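Local coordinates for uncharacterized protein (Bacteroides uniformis, PDB 4Q5K), which probably acts as a papain-like N-acetylmuramoyl-L-alanine amidase on bacterial cell-wall fragments, and holds a GlcNAc-anhydro-MurNAc disaccharide in its pocket, at residues Y90-I95 against L118-M123; T43-V48 against M191-Y196. One frame throughout, in Å; residues are numbered along the deposited sequence.

Interaction 1. Residues Y90-I95 against L118-M123; sequences YIADWI and LSISYM. With 2YP ((2R)-2-[[(1R,2S,3R,4R,5R)-4-acetamido-2-[(2S,3R,4R,5S,6R)-3-acetamido-6-(hydroxymethyl)-4,5-bis(oxidanyl)oxan-2-yl]oxy-6,8-dioxabicyclo[3.2.1]octan-3-yl]oxy]propanoic acid), chain B.
The Tyr90 ring is covered on both faces by residues 118-123: Ile120 lays its methyl CG2 almost over the ring centre, and selenomethionine Met123 brings SE over the opposite face, offset toward the rim. The acetyl methyl CAA of the bound disaccharide approaches obliquely, 4.0 Å from Tyr90 CD1. The Ile120 contact is CH-pi, with CG2 3.3 Å from the centroid of the Tyr90 ring and only 10° off the normal; the other is a Met-aromatic contact, with SE 4.1 Å from the same centroid. A flat, polarisable ring suits this slot between a branched and a flexible side chain. With CG anti to its carbonyl carbon (chi1 -72°), Tyr90 leaves the N-cap position of helix 91-100 and runs across to the start of helix 122-125. On the first turn of helix 91-100, Ala92 is small enough for its CB to sit 3.8 Å from CD1 of Leu118.

The pocket begins beside this core: Tyr122 CE2 touches the other acetyl methyl, CAF, at 3.6 Å, and Met123 SE meets CAA at 3.9 Å. A leucine in place of Tyr90 would probably leave the Met123 N-H and Glu147 without their shared hydroxyl and open a gap between Ile120 and Met123. That hydroxyl, which also hydrogen-bonds OE2 of Glu147, accepts the Met123 bond almost straight: N lies 2.9 Å from Tyr90 OH, with 165° at the hydrogen.

Interaction 2. Residues T43-V48 against M191-Y196; sequences TLVEYV and MGIAFY
Val48 and Ile193 reach toward each other from helix and strand and meet tip to tip, with Val48 CG1 3.8 Å from Ile193 CD1. The isoleucine can span the gap because its chain is extended: CG1 stands anti to the carbonyl carbon (chi1 -61°) and CD1 continues the chain extended (chi2 165°). Its end methyl then faces the whole fork of the valine, since Val48 CB and CG2 also lie close to it.

One helical turn earlier, Val45 also points toward the strand and sets its CG2 over the backbone there, 4.2 Å from Gly192 CA. The same methyl has Met191 CB at 4.3 Å and Ile193 CG1 at 4.4 Å, so it rests between two side chains that the alternation of the strand turns toward the helix. That alternation turns position 192 away from the helix, so the CA of Gly192 is what Val45 CG2 meets, and the two CA atoms, of Gly192 and Val45, lie 6.5 Å apart. A short valine suits the close approach at Val45, whereas at Val48 the longer isoleucine spans the wider separation.

The two segments run at 48° to one another, their axes 8.2 Å apart at closest approach. This is helix 41-53 packed on the sheet, an arrangement consistent with the papain-like fold, in which a central helix lies against an antiparallel sheet. Tyr14 and Met7 also touch Val48.

Gly192 and Ile193 bond through their backbones to Ile177 and Val204 of the neighbouring strands, which leaves the face under the helix to carbon. All five touching residues are buried and meet through apolar groups, so the joint probably depends on shape and on exclusion of water, not on directional bonds.

In the fold
Helix 91-100 joins the two contacts, whose centres are 18 Å apart. Its N-cap residue Tyr90 and first-turn Ala92 belong to interaction 1, while Ile91 and Trp94 turn toward interaction 2. There Trp94 NE1 makes a probable hydrogen bond of 2.9 Å to Glu46 OE2, and Trp94 CH2 packs 3.9 Å from Val45 CG1. Ile91 touches both the ligand and the strand: its CG1 lies 4.0 Å from CA6 of the disaccharide, and Ile91 CD1 packs on Met191 SE at 3.6 Å. Interaction 2 also borders the ligand, through Thr43 and the nearby Met191 side chain. Tyr19, Asp40, Arg87, His89 and Tyr130 add hydrogen bonds to the ligand.

Interaction 1. Residues Y90-I95 against L118-M123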
loop_
_atom_site.group_PDB
_atom_site.type_symbol
_atom_site.label_atom_id
_atom_site.label_comp_id
_atom_site.label_asym_id
_atom_site.label_seq_id
_atom_site.Cartn_x
_atom_site.Cartn_y
_atom_site.Cartn_z
ATOM N N TYR A 90 -3.144 7.271 4.717
ATOM C CA TYR A 90 -4.185 6.889 3.763
ATOM C C TYR A 90 -3.562 6.543 2.418
ATOM O O TYR A 90 -2.753 7.280 1.879
ATOM C CB TYR A 90 -5.176 8.004 3.597
ATOM C CG TYR A 90 -6.066 8.197 4.789
ATOM C CD1 TYR A 90 -7.036 7.253 5.117
ATOM C CD2 TYR A 90 -5.962 9.341 5.578
ATOM C CE1 TYR A 90 -7.891 7.441 6.188
ATOM C CE2 TYR A 90 -6.823 9.518 6.657
ATOM C CZ TYR A 90 -7.782 8.590 6.966
ATOM O OH TYR A 90 -8.699 8.759 7.994
ATOM N N ILE A 91 -3.970 5.417 1.841
ATOM C CA ILE A 91 -3.352 4.943 0.599
ATOM C C ILE A 91 -3.627 5.907 -0.559
ATOM O O ILE A 91 -2.748 6.099 -1.387
ATOM C CB ILE A 91 -3.745 3.487 0.306
ATOM C CG1 ILE A 91 -3.252 2.589 1.452
ATOM C CG2 ILE A 91 -3.200 3.036 -0.992
ATOM C CD1 ILE A 91 -1.792 2.733 1.874
ATOM N N ALA A 92 -4.779 6.601 -0.592
ATOM C CA ALA A 92 -4.955 7.611 -1.657
ATOM C C ALA A 92 -3.835 8.633 -1.602
ATOM O O ALA A 92 -3.327 9.062 -2.626
ATOM C CB ALA A 92 -6.294 8.328 -1.522
ATOM N N ASP A 93 -3.452 9.019 -0.389
ATOM C CA ASP A 93 -2.404 10.033 -0.161
ATOM C C ASP A 93 -1.029 9.469 -0.535
ATOM O O ASP A 93 -0.209 10.157 -1.134
ATOM C CB ASP A 93 -2.464 10.463 1.314
ATOM C CG ASP A 93 -1.931 11.848 1.587
ATOM O OD1 ASP A 93 -1.590 12.596 0.646
ATOM O OD2 ASP A 93 -1.879 12.163 2.788
ATOM N N TRP A 94 -0.777 8.224 -0.133
ATOM C CA TRP A 94 0.428 7.475 -0.442
ATOM C C TRP A 94 0.621 7.363 -1.950
ATOM O O TRP A 94 1.708 7.588 -2.474
ATOM C CB TRP A 94 0.283 6.096 0.213
ATOM C CG TRP A 94 1.468 5.194 0.202
ATOM C CD1 TRP A 94 2.398 5.076 1.185
ATOM C CD2 TRP A 94 1.801 4.203 -0.790
ATOM N NE1 TRP A 94 3.274 4.073 0.872
ATOM C CE2 TRP A 94 2.935 3.531 -0.338
ATOM C CE3 TRP A 94 1.252 3.836 -2.014
ATOM C CZ2 TRP A 94 3.545 2.521 -1.066
ATOM C CZ3 TRP A 94 1.850 2.795 -2.723
ATOM C CH2 TRP A 94 2.983 2.170 -2.257
ATOM N N ILE A 95 -0.466 7.047 -2.654
ATOM C CA ILE A 95 -0.434 6.998 -4.119
ATOM C C ILE A 95 -0.063 8.373 -4.691
ATOM O O ILE A 95 0.810 8.500 -5.543
ATOM C CB ILE A 95 -1.774 6.487 -4.704
ATOM C CG1 ILE A 95 -1.978 5.025 -4.323
ATOM C CG2 ILE A 95 -1.832 6.706 -6.193
ATOM C CD1 ILE A 95 -3.376 4.520 -4.543
ATOM N N LEU A 118 -13.689 9.775 -3.479
ATOM C CA LEU A 118 -13.128 9.490 -2.162
ATOM C C LEU A 118 -13.944 10.176 -1.056
ATOM O O LEU A 118 -14.397 11.314 -1.196
ATOM C CB LEU A 118 -11.684 9.967 -2.101
ATOM C CG LEU A 118 -10.703 9.327 -3.072
ATOM C CD1 LEU A 118 -9.347 10.033 -3.003
ATOM C CD2 LEU A 118 -10.517 7.859 -2.792
ATOM N N SER A 119 -14.135 9.423 0.021
ATOM C CA SER A 119 -14.731 9.931 1.257
ATOM C C SER A 119 -13.895 9.344 2.401
ATOM O O SER A 119 -13.988 8.158 2.732
ATOM C CB SER A 119 -16.211 9.559 1.317
ATOM O OG SER A 119 -16.786 10.012 2.506
ATOM N N ILE A 120 -13.042 10.199 2.970
ATOM C CA ILE A 120 -12.005 9.751 3.876
ATOM C C ILE A 120 -12.134 10.469 5.211
ATOM O O ILE A 120 -12.084 11.687 5.263
ATOM C CB ILE A 120 -10.605 9.947 3.230
ATOM C CG1 ILE A 120 -10.435 8.962 2.044
ATOM C CG2 ILE A 120 -9.510 9.741 4.257
ATOM C CD1 ILE A 120 -9.123 9.112 1.274
ATOM N N SER A 121 -12.342 9.691 6.270
ATOM C CA SER A 121 -12.545 10.207 7.626
ATOM C C SER A 121 -12.357 9.156 8.713
ATOM O O SER A 121 -12.594 9.446 9.860
ATOM C CB SER A 121 -13.955 10.792 7.757
ATOM O OG SER A 121 -14.918 9.799 7.520
ATOM N N TYR A 122 -11.908 7.961 8.368
ATOM C CA TYR A 122 -11.870 6.839 9.309
ATOM C C TYR A 122 -11.035 7.114 10.546
ATOM O O TYR A 122 -11.479 6.832 11.658
ATOM C CB TYR A 122 -11.342 5.574 8.600
ATOM C CG TYR A 122 -11.445 4.299 9.400
ATOM C CD1 TYR A 122 -12.590 3.526 9.381
ATOM C CD2 TYR A 122 -10.390 3.884 10.199
ATOM C CE1 TYR A 122 -12.674 2.364 10.137
ATOM C CE2 TYR A 122 -10.470 2.724 10.943
ATOM C CZ TYR A 122 -11.605 1.964 10.898
ATOM O OH TYR A 122 -11.678 0.810 11.627
HETATM N N MSE A 123 -9.829 7.633 10.369
HETATM C CA MSE A 123 -8.915 7.769 11.495
HETATM C C MSE A 123 -9.393 8.804 12.511
HETATM O O MSE A 123 -9.402 8.528 13.713
HETATM C CB MSE A 123 -7.518 8.129 11.024
HETATM C CG MSE A 123 -6.890 7.041 10.174
HETATM SE SE MSE A 123 -5.154 7.526 9.481
HETATM C CE MSE A 123 -4.124 7.363 11.090
HETATM C C1 2YP B . -2.102 1.518 7.426
HETATM O O1 2YP B . -3.242 0.738 7.397
HETATM C C2 2YP B . -2.388 2.676 8.364
HETATM C C3 2YP B . -1.122 3.496 8.622
HETATM O O3 2YP B . -1.355 4.358 9.720
HETATM C C4 2YP B . 0.077 2.612 8.948
HETATM O OAC 2YP B . -5.161 2.635 8.997
HETATM C CAB 2YP B . -4.739 3.416 8.130
HETATM C CAA 2YP B . -5.660 4.294 7.346
HETATM N N2 2YP B . -3.438 3.521 7.820
HETATM O O4 2YP B . 1.265 3.398 8.891
HETATM C C5 2YP B . 0.195 1.483 7.930
HETATM C C6 2YP B . 1.320 0.504 8.239
HETATM O O6 2YP B . 1.166 -0.136 9.507
HETATM O O5 2YP B . -1.034 0.737 7.916
HETATM C CA4 2YP B . -3.362 -0.230 6.345
HETATM C CA3 2YP B . -4.507 -1.129 6.805
HETATM O OAH 2YP B . -4.286 -2.461 6.321
HETATM C CAI 2YP B . -4.007 -3.383 7.388
HETATM C CAJ 2YP B . -2.546 -3.260 7.793
HETATM C CAL 2YP B . -4.406 -4.800 6.962
HETATM O OAM 2YP B . -3.899 -5.770 7.542
HETATM O O 2YP B . -5.255 -4.856 6.019
HETATM C CA5 2YP B . -3.650 0.439 5.000
HETATM O OA5 2YP B . -4.905 1.160 5.088
HETATM C CA6 2YP B . -3.931 -0.543 3.872
HETATM O OA6 2YP B . -5.357 -0.727 3.939
HETATM C CA1 2YP B . -5.825 0.105 4.996
HETATM C CA2 2YP B . -5.882 -0.645 6.331
HETATM N NAD 2YP B . -6.525 0.182 7.342
HETATM C CAE 2YP B . -7.740 -0.041 7.806
HETATM O OAG 2YP B . -8.415 -0.983 7.408
HETATM C CAF 2YP B . -8.242 0.927 8.836
#

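Interaction 2. Residues T43-V48 against M191-Y196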
loop_
_atom_site.group_PDB
_atom_site.type_symbol
_atom_site.label_atom_id
_atom_site.label_comp_id
_atom_site.label_asym_id
_atom_site.label_seq_id
_atom_site.Cartn_x
_atom_site.Cartn_y
_atom_site.Cartn_z
ATOM N N THR A 43 3.402 -2.190 5.013
ATOM C CA THR A 43 4.837 -2.113 5.160
ATOM C C THR A 43 5.548 -3.090 4.220
ATOM O O THR A 43 6.607 -2.776 3.687
ATOM C CB THR A 43 5.337 -2.279 6.622
ATOM O OG1 THR A 43 5.165 -3.628 7.063
ATOM C CG2 THR A 43 4.646 -1.315 7.580
ATOM N N LEU A 44 4.934 -4.231 3.929
ATOM C CA LEU A 44 5.506 -5.162 2.956
ATOM C C LEU A 44 5.720 -4.459 1.615
ATOM O O LEU A 44 6.798 -4.508 1.027
ATOM C CB LEU A 44 4.597 -6.378 2.748
ATOM C CG LEU A 44 5.029 -7.299 1.585
ATOM C CD1 LEU A 44 6.407 -7.931 1.834
ATOM C CD2 LEU A 44 3.972 -8.363 1.329
ATOM N N VAL A 45 4.668 -3.837 1.104
ATOM C CA VAL A 45 4.750 -3.173 -0.186
ATOM C C VAL A 45 5.803 -2.060 -0.141
ATOM O O VAL A 45 6.567 -1.890 -1.083
ATOM C CB VAL A 45 3.362 -2.616 -0.607
ATOM C CG1 VAL A 45 3.484 -1.658 -1.773
ATOM C CG2 VAL A 45 2.461 -3.771 -0.941
ATOM N N GLU A 46 5.827 -1.292 0.952
ATOM C CA GLU A 46 6.825 -0.222 1.085
ATOM C C GLU A 46 8.258 -0.757 1.037
ATOM O O GLU A 46 9.107 -0.194 0.329
ATOM C CB GLU A 46 6.612 0.575 2.366
ATOM C CG GLU A 46 5.323 1.360 2.368
ATOM C CD GLU A 46 5.199 2.300 3.538
ATOM O OE1 GLU A 46 5.575 1.901 4.665
ATOM O OE2 GLU A 46 4.726 3.427 3.299
ATOM N N TYR A 47 8.553 -1.825 1.768
ATOM C CA TYR A 47 9.908 -2.377 1.746
ATOM C C TYR A 47 10.290 -2.917 0.368
ATOM O O TYR A 47 11.410 -2.743 -0.109
ATOM C CB TYR A 47 10.117 -3.473 2.792
ATOM C CG TYR A 47 9.850 -3.058 4.218
ATOM C CD1 TYR A 47 10.360 -1.879 4.743
ATOM C CD2 TYR A 47 9.119 -3.879 5.058
ATOM C CE1 TYR A 47 10.132 -1.516 6.065
ATOM C CE2 TYR A 47 8.873 -3.527 6.384
ATOM C CZ TYR A 47 9.369 -2.334 6.881
ATOM O OH TYR A 47 9.101 -1.959 8.176
ATOM N N VAL A 48 9.340 -3.565 -0.287
ATOM C CA VAL A 48 9.599 -4.137 -1.589
ATOM C C VAL A 48 9.854 -3.009 -2.606
ATOM O O VAL A 48 10.780 -3.069 -3.399
ATOM C CB VAL A 48 8.460 -5.053 -2.026
ATOM C CG1 VAL A 48 8.634 -5.494 -3.490
ATOM C CG2 VAL A 48 8.411 -6.284 -1.137
HETATM N N MSE A 191 -3.645 -4.373 0.623
HETATM C CA MSE A 191 -2.722 -4.204 -0.498
HETATM C C MSE A 191 -1.901 -5.452 -0.711
HETATM O O MSE A 191 -1.724 -6.253 0.211
HETATM C CB MSE A 191 -1.704 -3.069 -0.210
HETATM C CG MSE A 191 -2.266 -1.785 0.199
HETATM SE SE MSE A 191 -0.959 -0.504 0.542
HETATM C CE MSE A 191 -0.656 -0.040 -1.302
ATOM N N GLY A 192 -1.350 -5.572 -1.915
ATOM C CA GLY A 192 -0.411 -6.628 -2.221
ATOM C C GLY A 192 0.218 -6.414 -3.584
ATOM O O GLY A 192 0.087 -5.343 -4.179
ATOM N N ILE A 193 0.890 -7.453 -4.056
ATOM C CA ILE A 193 1.657 -7.414 -5.298
ATOM C C ILE A 193 1.090 -8.456 -6.258
ATOM O O ILE A 193 0.890 -9.610 -5.876
ATOM C CB ILE A 193 3.168 -7.670 -5.043
ATOM C CG1 ILE A 193 3.737 -6.588 -4.112
ATOM C CG2 ILE A 193 3.934 -7.702 -6.346
ATOM C CD1 ILE A 193 5.069 -6.888 -3.506
ATOM N N ALA A 194 0.812 -8.030 -7.491
ATOM C CA ALA A 194 0.258 -8.921 -8.503
ATOM C C ALA A 194 1.236 -10.024 -8.897
ATOM O O ALA A 194 2.410 -9.767 -9.126
ATOM C CB ALA A 194 -0.119 -8.117 -9.740
ATOM N N PHE A 195 0.709 -11.237 -9.054
ATOM C CA PHE A 195 1.505 -12.394 -9.468
ATOM C C PHE A 195 0.630 -13.338 -10.276
ATOM O O PHE A 195 -0.366 -13.821 -9.766
ATOM C CB PHE A 195 2.035 -13.127 -8.224
ATOM C CG PHE A 195 2.732 -14.416 -8.522
ATOM C CD1 PHE A 195 3.674 -14.517 -9.526
ATOM C CD2 PHE A 195 2.456 -15.535 -7.744
ATOM C CE1 PHE A 195 4.320 -15.712 -9.774
ATOM C CE2 PHE A 195 3.093 -16.733 -7.999
ATOM C CZ PHE A 195 4.032 -16.806 -9.000
ATOM N N TYR A 196 1.028 -13.614 -11.512
ATOM C CA TYR A 196 0.337 -14.617 -12.334
ATOM C C TYR A 196 0.957 -16.004 -12.189
ATOM O O TYR A 196 2.189 -16.157 -12.286
ATOM C CB TYR A 196 0.392 -14.216 -13.806
ATOM C CG TYR A 196 -0.495 -13.059 -14.170
ATOM C CD1 TYR A 196 -1.818 -13.271 -14.543
ATOM C CD2 TYR A 196 -0.029 -11.754 -14.126
ATOM C CE1 TYR A 196 -2.643 -12.221 -14.882
ATOM C CE2 TYR A 196 -0.854 -10.681 -14.458
ATOM C CZ TYR A 196 -2.164 -10.923 -14.864
ATOM O OH TYR A 196 -3.015 -9.893 -15.211
#